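Local coordinates for sgbp-b (PDB 7K44), which probably binds xyloglucan at the cell surface of the gut commensal Bacteroides uniformis, as a surface glycan-binding protein of a polysaccharide utilization locus, at residues Y63-V68 against E103-V108; Q286-V291 against N379-K384; V319-G324 against W331-I336. All coordinates share one frame; numbering follows the deposited sequence.

Contact 1 of 3, residues Y63-V68 against E103-V108; sequences YFTTAV and EGSLVV
Tyr-63 and Val-107 face each other as a hydrogen-bonded antiparallel pair, their backbones exchanging two bonds: Tyr-63 N reaches Val-107 O at 3.0 Å and Val-107 N reaches Tyr-63 O at 2.8 Å. Thr-65 and Ser-105 repeat this pair of reciprocal hydrogen bonds two residues on. Between them Phe-64 and Leu-106 form the non-hydrogen-bonded pair, where Phe-64 CA makes a C-H...O contact with Ser-105 O.

Side-chain polar contacts take over where the strand ends. Ser-105 OG donates to a lone pair of Ala-67 O at 2.7 Å, in the carbonyl plane, tying down the turn that Thr-65 OG1 shapes as an ST turn by accepting from Ala-67 N; the threonine hydroxyl also bonds Pro-75 O. A water donates to both Thr-66 O and Glu-103 O.

Each face of the sheet carries one CH-pi contact. With CG tucked between backbone N and carbonyl carbon (chi1 61°), the Tyr-63 ring leans over Val-107, whose CB lies 3.9 Å from the ring centroid, toward the rim. A serine in place of this tyrosine would probably leave Val-107 without the ring that covers it. On the other face Leu-106 CD1 sits 3.8 Å from the Phe-64 ring centroid, 8° off the normal.

Strand 103-110 lies between 59-65 and 114-120 in its sheet; Phe-119 of the latter meets Phe-64 edge-to-face, while Leu-106 packs against Ile-51 and Phe-94 of the opposing sheet in a beta sandwich.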
loop_
_atom_site.group_PDB
_atom_site.type_symbol
_atom_site.label_atom_id
_atom_site.label_comp_id
_atom_site.label_asym_id
_atom_site.label_seq_id
_atom_site.Cartn_x
_atom_site.Cartn_y
_atom_site.Cartn_z
ATOM N N TYR A 63 1.850 33.776 17.174
ATOM C CA TYR A 63 1.250 33.420 18.455
ATOM C C TYR A 63 0.505 32.098 18.351
ATOM O O TYR A 63 0.054 31.704 17.272
ATOM C CB TYR A 63 0.315 34.522 18.981
ATOM C CG TYR A 63 -0.871 34.845 18.092
ATOM C CD1 TYR A 63 -0.754 35.745 17.040
ATOM C CD2 TYR A 63 -2.115 34.258 18.314
ATOM C CE1 TYR A 63 -1.836 36.049 16.226
ATOM C CE2 TYR A 63 -3.201 34.554 17.505
ATOM C CZ TYR A 63 -3.059 35.447 16.464
ATOM O OH TYR A 63 -4.136 35.741 15.654
ATOM N N PHE A 64 0.397 31.422 19.495
ATOM C CA PHE A 64 -0.492 30.284 19.662
ATOM C C PHE A 64 -1.838 30.781 20.169
ATOM O O PHE A 64 -1.908 31.719 20.976
ATOM C CB PHE A 64 0.088 29.304 20.683
ATOM C CG PHE A 64 1.401 28.685 20.268
ATOM C CD1 PHE A 64 2.603 29.326 20.528
ATOM C CD2 PHE A 64 1.432 27.446 19.639
ATOM C CE1 PHE A 64 3.823 28.743 20.161
ATOM C CE2 PHE A 64 2.644 26.861 19.267
ATOM C CZ PHE A 64 3.838 27.520 19.530
ATOM N N THR A 65 -2.904 30.149 19.687
ATOM C CA THR A 65 -4.267 30.519 20.050
ATOM C C THR A 65 -5.067 29.262 20.360
ATOM O O THR A 65 -4.827 28.195 19.791
ATOM C CB THR A 65 -4.954 31.334 18.944
ATOM O OG1 THR A 65 -6.240 31.783 19.408
ATOM C CG2 THR A 65 -5.154 30.530 17.677
ATOM N N THR A 66 -6.036 29.393 21.268
ATOM C CA THR A 66 -6.964 28.289 21.485
ATOM C C THR A 66 -7.957 28.141 20.339
ATOM O O THR A 66 -8.551 27.067 20.188
ATOM C CB THR A 66 -7.718 28.483 22.800
ATOM O OG1 THR A 66 -8.201 29.828 22.870
ATOM C CG2 THR A 66 -6.807 28.203 23.984
ATOM N N ALA A 67 -8.144 29.183 19.533
ATOM C CA ALA A 67 -9.053 29.112 18.400
ATOM C C ALA A 67 -8.586 28.075 17.385
ATOM O O ALA A 67 -7.387 27.874 17.164
ATOM C CB ALA A 67 -9.152 30.470 17.710
ATOM N N VAL A 68 -9.564 27.423 16.754
ATOM C CA VAL A 68 -9.336 26.472 15.677
ATOM C C VAL A 68 -10.239 26.840 14.508
ATOM O O VAL A 68 -11.195 27.607 14.646
ATOM C CB VAL A 68 -9.606 25.020 16.120
ATOM C CG1 VAL A 68 -8.635 24.606 17.213
ATOM C CG2 VAL A 68 -11.042 24.880 16.598
ATOM N N GLU A 103 -3.491 22.406 22.926
ATOM C CA GLU A 103 -3.916 22.309 21.537
ATOM C C GLU A 103 -4.660 23.567 21.123
ATOM O O GLU A 103 -5.290 24.243 21.943
ATOM C CB GLU A 103 -4.772 21.067 21.249
ATOM C CG GLU A 103 -5.740 20.654 22.338
ATOM C CD GLU A 103 -6.435 19.340 21.995
ATOM O OE1 GLU A 103 -7.010 19.244 20.889
ATOM O OE2 GLU A 103 -6.391 18.402 22.820
ATOM N N GLY A 104 -4.583 23.855 19.832
ATOM C CA GLY A 104 -5.217 25.004 19.227
ATOM C C GLY A 104 -4.620 25.246 17.856
ATOM O O GLY A 104 -4.564 24.333 17.027
ATOM N N SER A 105 -4.156 26.464 17.613
ATOM C CA SER A 105 -3.574 26.815 16.332
ATOM C C SER A 105 -2.329 27.653 16.566
ATOM O O SER A 105 -2.199 28.345 17.583
ATOM C CB SER A 105 -4.547 27.577 15.410
ATOM O OG SER A 105 -5.788 26.890 15.259
ATOM N N LEU A 106 -1.395 27.562 15.621
ATOM C CA LEU A 106 -0.238 28.447 15.568
ATOM C C LEU A 106 -0.444 29.418 14.416
ATOM O O LEU A 106 -0.759 28.994 13.299
ATOM C CB LEU A 106 1.035 27.630 15.355
ATOM C CG LEU A 106 2.356 28.376 15.216
ATOM C CD1 LEU A 106 2.591 29.374 16.359
ATOM C CD2 LEU A 106 3.487 27.367 15.149
ATOM N N VAL A 107 -0.289 30.716 14.692
ATOM C CA VAL A 107 -0.668 31.769 13.756
ATOM C C VAL A 107 0.536 32.637 13.415
ATOM O O VAL A 107 1.304 33.033 14.301
ATOM C CB VAL A 107 -1.791 32.650 14.343
ATOM C CG1 VAL A 107 -2.311 33.591 13.280
ATOM C CG2 VAL A 107 -2.909 31.782 14.913
ATOM N N VAL A 108 0.675 32.961 12.130
ATOM C CA VAL A 108 1.590 33.996 11.658
ATOM C C VAL A 108 0.732 35.117 11.088
ATOM O O VAL A 108 0.079 34.946 10.051
ATOM C CB VAL A 108 2.563 33.468 10.598
ATOM C CG1 VAL A 108 3.462 34.599 10.099
ATOM C CG2 VAL A 108 3.384 32.318 11.148
HETATM O O HOH W 1 -8.161 24.676 21.631
#

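Contact 2 of 3, residues Q286-V291 against N379-K384; sequences QFECFV and NFRVVK
Arg-381 reaches across to Gln-286 and Glu-288 with three guanidinium nitrogens. Its NH2 and NH1 both grip a single carboxylate oxygen, Glu-288 OE2, at 2.9 and 3.0 Å respectively, an end-on salt bridge in which OE2 lies within 1° of the guanidinium plane and the two flat groups are nearly coplanar. On another side NE donates to a lone pair of Gln-286 OE1 at 2.9 Å, with the amide plane turned 79° from the guanidinium. The arginine chain bends at chi2 (-98°), which folds the group back over the Gln-286 to Phe-287 peptide and lets NH2 also bond Asn-379 O of its own strand.

The strands themselves pair antiparallel: Gln-286 N to Arg-381 O and Arg-381 N to Gln-286 O are both 2.8 Å. Phe-287 and Phe-380 lie side by side, and Phe-287 CB stands over the Phe-380 face, 3.8 Å from its centroid; the rings themselves barely overlap. Both strands are neighbours in an antiparallel sheet of the xyloglucan-binding domain, 283-291 having 331-337 as its other partner.

Further out, Gln-333 OE1 accepts from Arg-381 NH1, Ser-133 OG bonds Glu-288 OE1, and Ser-335 OG bonds Gln-286 NE2, so each polar side chain of the cluster has a second partner. A water joins Asn-379 ND2 to Glu-288 OE2, weakly at the latter, and ND2 also bonds Asp-241 OD2, a ligand residue of the calcium site.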
loop_
_atom_site.group_PDB
_atom_site.type_symbol
_atom_site.label_atom_id
_atom_site.label_comp_id
_atom_site.label_asym_id
_atom_site.label_seq_id
_atom_site.Cartn_x
_atom_site.Cartn_y
_atom_site.Cartn_z
ATOM N N GLN A 286 -6.458 -13.800 -4.124
ATOM C CA GLN A 286 -5.530 -12.685 -4.130
ATOM C C GLN A 286 -4.192 -13.204 -4.628
ATOM O O GLN A 286 -3.814 -14.340 -4.325
ATOM C CB GLN A 286 -5.417 -12.146 -2.703
ATOM C CG GLN A 286 -4.517 -10.961 -2.503
ATOM C CD GLN A 286 -4.553 -10.498 -1.059
ATOM O OE1 GLN A 286 -3.759 -10.935 -0.222
ATOM N NE2 GLN A 286 -5.500 -9.614 -0.752
ATOM N N PHE A 287 -3.509 -12.406 -5.443
ATOM C CA PHE A 287 -2.245 -12.860 -6.013
ATOM C C PHE A 287 -1.340 -11.682 -6.331
ATOM O O PHE A 287 -1.741 -10.516 -6.299
ATOM C CB PHE A 287 -2.480 -13.739 -7.251
ATOM C CG PHE A 287 -3.286 -13.072 -8.335
ATOM C CD1 PHE A 287 -4.677 -13.104 -8.311
ATOM C CD2 PHE A 287 -2.647 -12.403 -9.375
ATOM C CE1 PHE A 287 -5.421 -12.483 -9.317
ATOM C CE2 PHE A 287 -3.378 -11.784 -10.383
ATOM C CZ PHE A 287 -4.763 -11.810 -10.347
ATOM N N GLU A 288 -0.084 -11.997 -6.618
ATOM C CA GLU A 288 0.882 -10.979 -6.993
ATOM C C GLU A 288 1.077 -11.029 -8.504
ATOM O O GLU A 288 1.101 -12.112 -9.107
ATOM C CB GLU A 288 2.195 -11.181 -6.229
ATOM C CG GLU A 288 2.739 -9.873 -5.653
ATOM C CD GLU A 288 2.009 -9.470 -4.378
ATOM O OE1 GLU A 288 2.190 -8.337 -3.890
ATOM O OE2 GLU A 288 1.218 -10.285 -3.869
ATOM N N CYS A 289 1.155 -9.851 -9.118
ATOM C CA CYS A 289 1.267 -9.731 -10.567
ATOM C C CYS A 289 2.242 -8.624 -10.934
ATOM O O CYS A 289 2.205 -7.530 -10.357
ATOM C CB CYS A 289 -0.109 -9.459 -11.193
ATOM S SG CYS A 289 -0.097 -9.357 -13.002
ATOM N N PHE A 290 3.131 -8.914 -11.875
ATOM C CA PHE A 290 4.111 -7.951 -12.368
ATOM C C PHE A 290 3.853 -7.770 -13.859
ATOM O O PHE A 290 4.040 -8.712 -14.642
ATOM C CB PHE A 290 5.526 -8.473 -12.114
ATOM C CG PHE A 290 6.629 -7.489 -12.459
ATOM C CD1 PHE A 290 6.953 -7.214 -13.788
ATOM C CD2 PHE A 290 7.354 -6.861 -11.453
ATOM C CE1 PHE A 290 7.980 -6.314 -14.104
ATOM C CE2 PHE A 290 8.380 -5.968 -11.766
ATOM C CZ PHE A 290 8.684 -5.697 -13.093
ATOM N N VAL A 291 3.412 -6.579 -14.250
ATOM C CA VAL A 291 3.190 -6.248 -15.655
ATOM C C VAL A 291 4.432 -5.519 -16.143
ATOM O O VAL A 291 4.688 -4.381 -15.738
ATOM C CB VAL A 291 1.922 -5.408 -15.851
ATOM C CG1 VAL A 291 1.780 -4.981 -17.320
ATOM C CG2 VAL A 291 0.696 -6.180 -15.394
ATOM N N ASN A 379 2.015 -16.541 -5.999
ATOM C CA ASN A 379 1.480 -16.401 -4.640
ATOM C C ASN A 379 -0.033 -16.185 -4.614
ATOM O O ASN A 379 -0.526 -15.201 -4.070
ATOM C CB ASN A 379 2.221 -15.313 -3.861
ATOM C CG ASN A 379 3.578 -15.777 -3.383
ATOM O OD1 ASN A 379 3.816 -16.977 -3.252
ATOM N ND2 ASN A 379 4.464 -14.827 -3.088
ATOM N N PHE A 380 -0.769 -17.139 -5.192
ATOM C CA PHE A 380 -2.222 -17.111 -5.091
ATOM C C PHE A 380 -2.633 -17.568 -3.693
ATOM O O PHE A 380 -2.194 -18.620 -3.217
ATOM C CB PHE A 380 -2.857 -18.013 -6.150
ATOM C CG PHE A 380 -2.604 -17.575 -7.564
ATOM C CD1 PHE A 380 -1.426 -17.915 -8.213
ATOM C CD2 PHE A 380 -3.551 -16.839 -8.250
ATOM C CE1 PHE A 380 -1.186 -17.521 -9.530
ATOM C CE2 PHE A 380 -3.327 -16.434 -9.566
ATOM C CZ PHE A 380 -2.143 -16.769 -10.202
ATOM N N ARG A 381 -3.468 -16.769 -3.031
ATOM C CA ARG A 381 -3.937 -17.067 -1.684
ATOM C C ARG A 381 -5.419 -16.745 -1.591
ATOM O O ARG A 381 -5.937 -15.929 -2.355
ATOM C CB ARG A 381 -3.159 -16.301 -0.600
ATOM C CG ARG A 381 -3.188 -14.776 -0.717
ATOM C CD ARG A 381 -1.948 -14.229 -1.394
ATOM N NE ARG A 381 -1.825 -12.769 -1.278
ATOM C CZ ARG A 381 -0.967 -12.046 -1.989
ATOM N NH1 ARG A 381 -0.911 -10.715 -1.830
ATOM N NH2 ARG A 381 -0.141 -12.649 -2.853
ATOM N N VAL A 382 -6.107 -17.420 -0.671
ATOM C CA VAL A 382 -7.508 -17.126 -0.362
ATOM C C VAL A 382 -7.544 -16.507 1.027
ATOM O O VAL A 382 -7.130 -17.148 2.004
ATOM C CB VAL A 382 -8.396 -18.380 -0.425
ATOM C CG1 VAL A 382 -9.831 -17.993 -0.052
ATOM C CG2 VAL A 382 -8.344 -19.021 -1.804
ATOM N N VAL A 383 -8.047 -15.267 1.118
ATOM C CA VAL A 383 -7.959 -14.476 2.340
ATOM C C VAL A 383 -9.254 -13.708 2.560
ATOM O O VAL A 383 -10.019 -13.449 1.634
ATOM C CB VAL A 383 -6.777 -13.479 2.304
ATOM C CG1 VAL A 383 -5.436 -14.208 2.324
ATOM C CG2 VAL A 383 -6.894 -12.562 1.104
ATOM N N LYS A 384 -9.461 -13.291 3.809
ATOM C CA LYS A 384 -10.618 -12.470 4.126
ATOM C C LYS A 384 -10.438 -11.066 3.566
ATOM O O LYS A 384 -9.331 -10.513 3.560
ATOM C CB LYS A 384 -10.802 -12.413 5.641
ATOM C CG LYS A 384 -11.396 -13.691 6.193
ATOM C CD LYS A 384 -11.682 -13.639 7.683
ATOM C CE LYS A 384 -12.397 -14.916 8.120
ATOM N NZ LYS A 384 -12.447 -15.075 9.604
HETATM O O HOH W 2 3.460 -12.141 -3.143
#

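Contact 3 of 3, residues V319-G324 against W331-I336; sequences VSDFTG and WMQCSI
Asp-321 drives its carboxylate onto the 331-336 strand and makes the tight half of the contact. OD2 accepts twice: from Ser-335 OG at 2.5 Å on its syn side, and from Gln-333 NE2 at 2.9 Å on its anti side, each donor about 15° out of the carboxylate plane. The other oxygen, OD1, takes a weak bond from Ser-335 N at 3.1 Å. Backbone joins in, since Asp-321 N points at Gln-333 O over 2.9 Å, with an N-H...O angle of 167°. With CG beside the backbone N (chi1 -71°), the acid swings over the strand from the same residue whose amide is already bonded there.

The looser half lies toward Met-332 and the outer part of the loop. Met-332 SD approaches no nearer than Ser-320 N, at 3.5 Å, and Ser-320 CB packs at 4.0 Å from this sulfur. A water spans the remaining separation between Ser-320 OG and Gln-333 N. That hydroxyl also receives Phe-322 N, forming an ST turn, and Thr-323 N, completing an ST motif. Beyond it Phe-322 turns away to Lys-130, in a cation-pi contact.

Outside the pair, Gln-333 OE1 accepts from Met-134 N, which gives the far end of the amide a hold of its own. Three donors converging on the Asp-321 carboxylate, one of them weak, would be expected to favour its ionised form and to fix the rotation of the group.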
loop_
_atom_site.group_PDB
_atom_site.type_symbol
_atom_site.label_atom_id
_atom_site.label_comp_id
_atom_site.label_asym_id
_atom_site.label_seq_id
_atom_site.Cartn_x
_atom_site.Cartn_y
_atom_site.Cartn_z
ATOM N N VAL A 319 -4.938 -4.976 -11.912
ATOM C CA VAL A 319 -4.791 -3.642 -11.344
ATOM C C VAL A 319 -4.457 -3.813 -9.872
ATOM O O VAL A 319 -4.869 -4.786 -9.233
ATOM C CB VAL A 319 -6.068 -2.776 -11.507
ATOM C CG1 VAL A 319 -6.210 -2.290 -12.939
ATOM C CG2 VAL A 319 -7.312 -3.530 -11.041
ATOM N N SER A 320 -3.741 -2.834 -9.323
ATOM C CA SER A 320 -3.325 -2.900 -7.926
ATOM C C SER A 320 -4.491 -2.608 -6.982
ATOM O O SER A 320 -5.265 -1.668 -7.194
ATOM C CB SER A 320 -2.221 -1.865 -7.690
ATOM O OG SER A 320 -2.025 -1.638 -6.306
ATOM N N ASP A 321 -4.606 -3.413 -5.917
ATOM C CA ASP A 321 -5.560 -3.105 -4.852
ATOM C C ASP A 321 -5.265 -1.751 -4.227
ATOM O O ASP A 321 -6.165 -1.113 -3.674
ATOM C CB ASP A 321 -5.464 -4.137 -3.731
ATOM C CG ASP A 321 -6.005 -5.494 -4.123
ATOM O OD1 ASP A 321 -6.641 -5.624 -5.190
ATOM O OD2 ASP A 321 -5.768 -6.437 -3.346
ATOM N N PHE A 322 -4.009 -1.321 -4.288
ATOM C CA PHE A 322 -3.548 -0.106 -3.618
ATOM C C PHE A 322 -3.945 1.137 -4.400
ATOM O O PHE A 322 -4.491 2.091 -3.831
ATOM C CB PHE A 322 -2.026 -0.191 -3.490
ATOM C CG PHE A 322 -1.404 0.876 -2.621
ATOM C CD1 PHE A 322 -1.652 0.919 -1.261
ATOM C CD2 PHE A 322 -0.532 1.800 -3.172
ATOM C CE1 PHE A 322 -1.049 1.890 -0.462
ATOM C CE2 PHE A 322 0.067 2.774 -2.385
ATOM C CZ PHE A 322 -0.199 2.822 -1.032
ATOM N N THR A 323 -3.667 1.152 -5.703
ATOM C CA THR A 323 -3.900 2.323 -6.541
ATOM C C THR A 323 -5.129 2.202 -7.429
ATOM O O THR A 323 -5.568 3.215 -7.985
ATOM C CB THR A 323 -2.707 2.548 -7.473
ATOM O OG1 THR A 323 -2.651 1.469 -8.418
ATOM C CG2 THR A 323 -1.400 2.601 -6.699
ATOM N N GLY A 324 -5.670 0.996 -7.616
ATOM C CA GLY A 324 -6.745 0.817 -8.558
ATOM C C GLY A 324 -6.322 0.806 -10.011
ATOM O O GLY A 324 -7.188 0.697 -10.888
ATOM N N TRP A 331 5.746 -5.193 -8.764
ATOM C CA TRP A 331 4.806 -6.206 -8.301
ATOM C C TRP A 331 3.592 -5.540 -7.656
ATOM O O TRP A 331 3.736 -4.647 -6.814
ATOM C CB TRP A 331 5.491 -7.115 -7.287
ATOM C CG TRP A 331 6.365 -8.158 -7.899
ATOM C CD1 TRP A 331 7.725 -8.142 -7.982
ATOM C CD2 TRP A 331 5.938 -9.391 -8.511
ATOM N NE1 TRP A 331 8.173 -9.286 -8.609
ATOM C CE2 TRP A 331 7.098 -10.070 -8.943
ATOM C CE3 TRP A 331 4.685 -9.987 -8.733
ATOM C CZ2 TRP A 331 7.051 -11.333 -9.574
ATOM C CZ3 TRP A 331 4.634 -11.230 -9.374
ATOM C CH2 TRP A 331 5.809 -11.888 -9.796
ATOM N N MET A 332 2.400 -5.978 -8.048
ATOM C CA MET A 332 1.136 -5.513 -7.493
ATOM C C MET A 332 0.417 -6.653 -6.787
ATOM O O MET A 332 0.520 -7.819 -7.181
ATOM C CB MET A 332 0.162 -5.133 -8.610
ATOM C CG MET A 332 0.640 -4.174 -9.657
ATOM S SD MET A 332 -0.759 -3.887 -10.761
ATOM C CE MET A 332 -0.710 -5.325 -11.843
ATOM N N GLN A 333 -0.399 -6.306 -5.797
ATOM C CA GLN A 333 -1.370 -7.239 -5.250
ATOM C C GLN A 333 -2.706 -7.034 -5.944
ATOM O O GLN A 333 -3.210 -5.911 -6.032
ATOM C CB GLN A 333 -1.538 -7.018 -3.752
ATOM C CG GLN A 333 -2.694 -7.797 -3.166
ATOM C CD GLN A 333 -2.807 -7.613 -1.676
ATOM O OE1 GLN A 333 -2.055 -8.201 -0.902
ATOM N NE2 GLN A 333 -3.762 -6.790 -1.260
ATOM N N CYS A 334 -3.288 -8.130 -6.412
ATOM C CA CYS A 334 -4.545 -8.128 -7.147
ATOM C C CYS A 334 -5.517 -9.037 -6.412
ATOM O O CYS A 334 -5.178 -10.183 -6.109
ATOM C CB CYS A 334 -4.312 -8.708 -8.539
ATOM S SG CYS A 334 -3.134 -7.736 -9.566
ATOM N N SER A 335 -6.728 -8.548 -6.146
ATOM C CA SER A 335 -7.749 -9.330 -5.457
ATOM C C SER A 335 -9.008 -9.437 -6.309
ATOM O O SER A 335 -9.428 -8.459 -6.941
ATOM C CB SER A 335 -8.116 -8.735 -4.086
ATOM O OG SER A 335 -6.985 -8.619 -3.234
ATOM N N ILE A 336 -9.610 -10.623 -6.304
ATOM C CA ILE A 336 -10.894 -10.871 -6.959
ATOM C C ILE A 336 -11.834 -11.496 -5.938
ATOM O O ILE A 336 -11.469 -12.495 -5.301
ATOM C CB ILE A 336 -10.719 -11.795 -8.172
ATOM C CG1 ILE A 336 -9.827 -11.119 -9.216
ATOM C CG2 ILE A 336 -12.082 -12.184 -8.756
ATOM C CD1 ILE A 336 -9.790 -11.826 -10.512
HETATM O O HOH W 3 -0.228 -3.351 -5.087
#

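Overall arrangement
From the N terminus, contact 1 comes first, closing the chain from strand 59-65 to strand 103-110 within a beta sandwich near the N-terminal end of the chain. It is complete before the others begin, and lies about 48 Å from contact 2 and 41 Å from contact 3, centre to centre. Contact 2 closes a much longer excursion, from strand 283-291 to the C-terminal strand 371-384; within that excursion contact 3 closes the short loop before strand 331-337. Their centres are 9 Å apart. Strand 283-291 is flanked by 331-337 and 371-384 in one sheet, with probable backbone bonds from Met-332 N to Cys-289 O and from Cys-334 N to Phe-287 O.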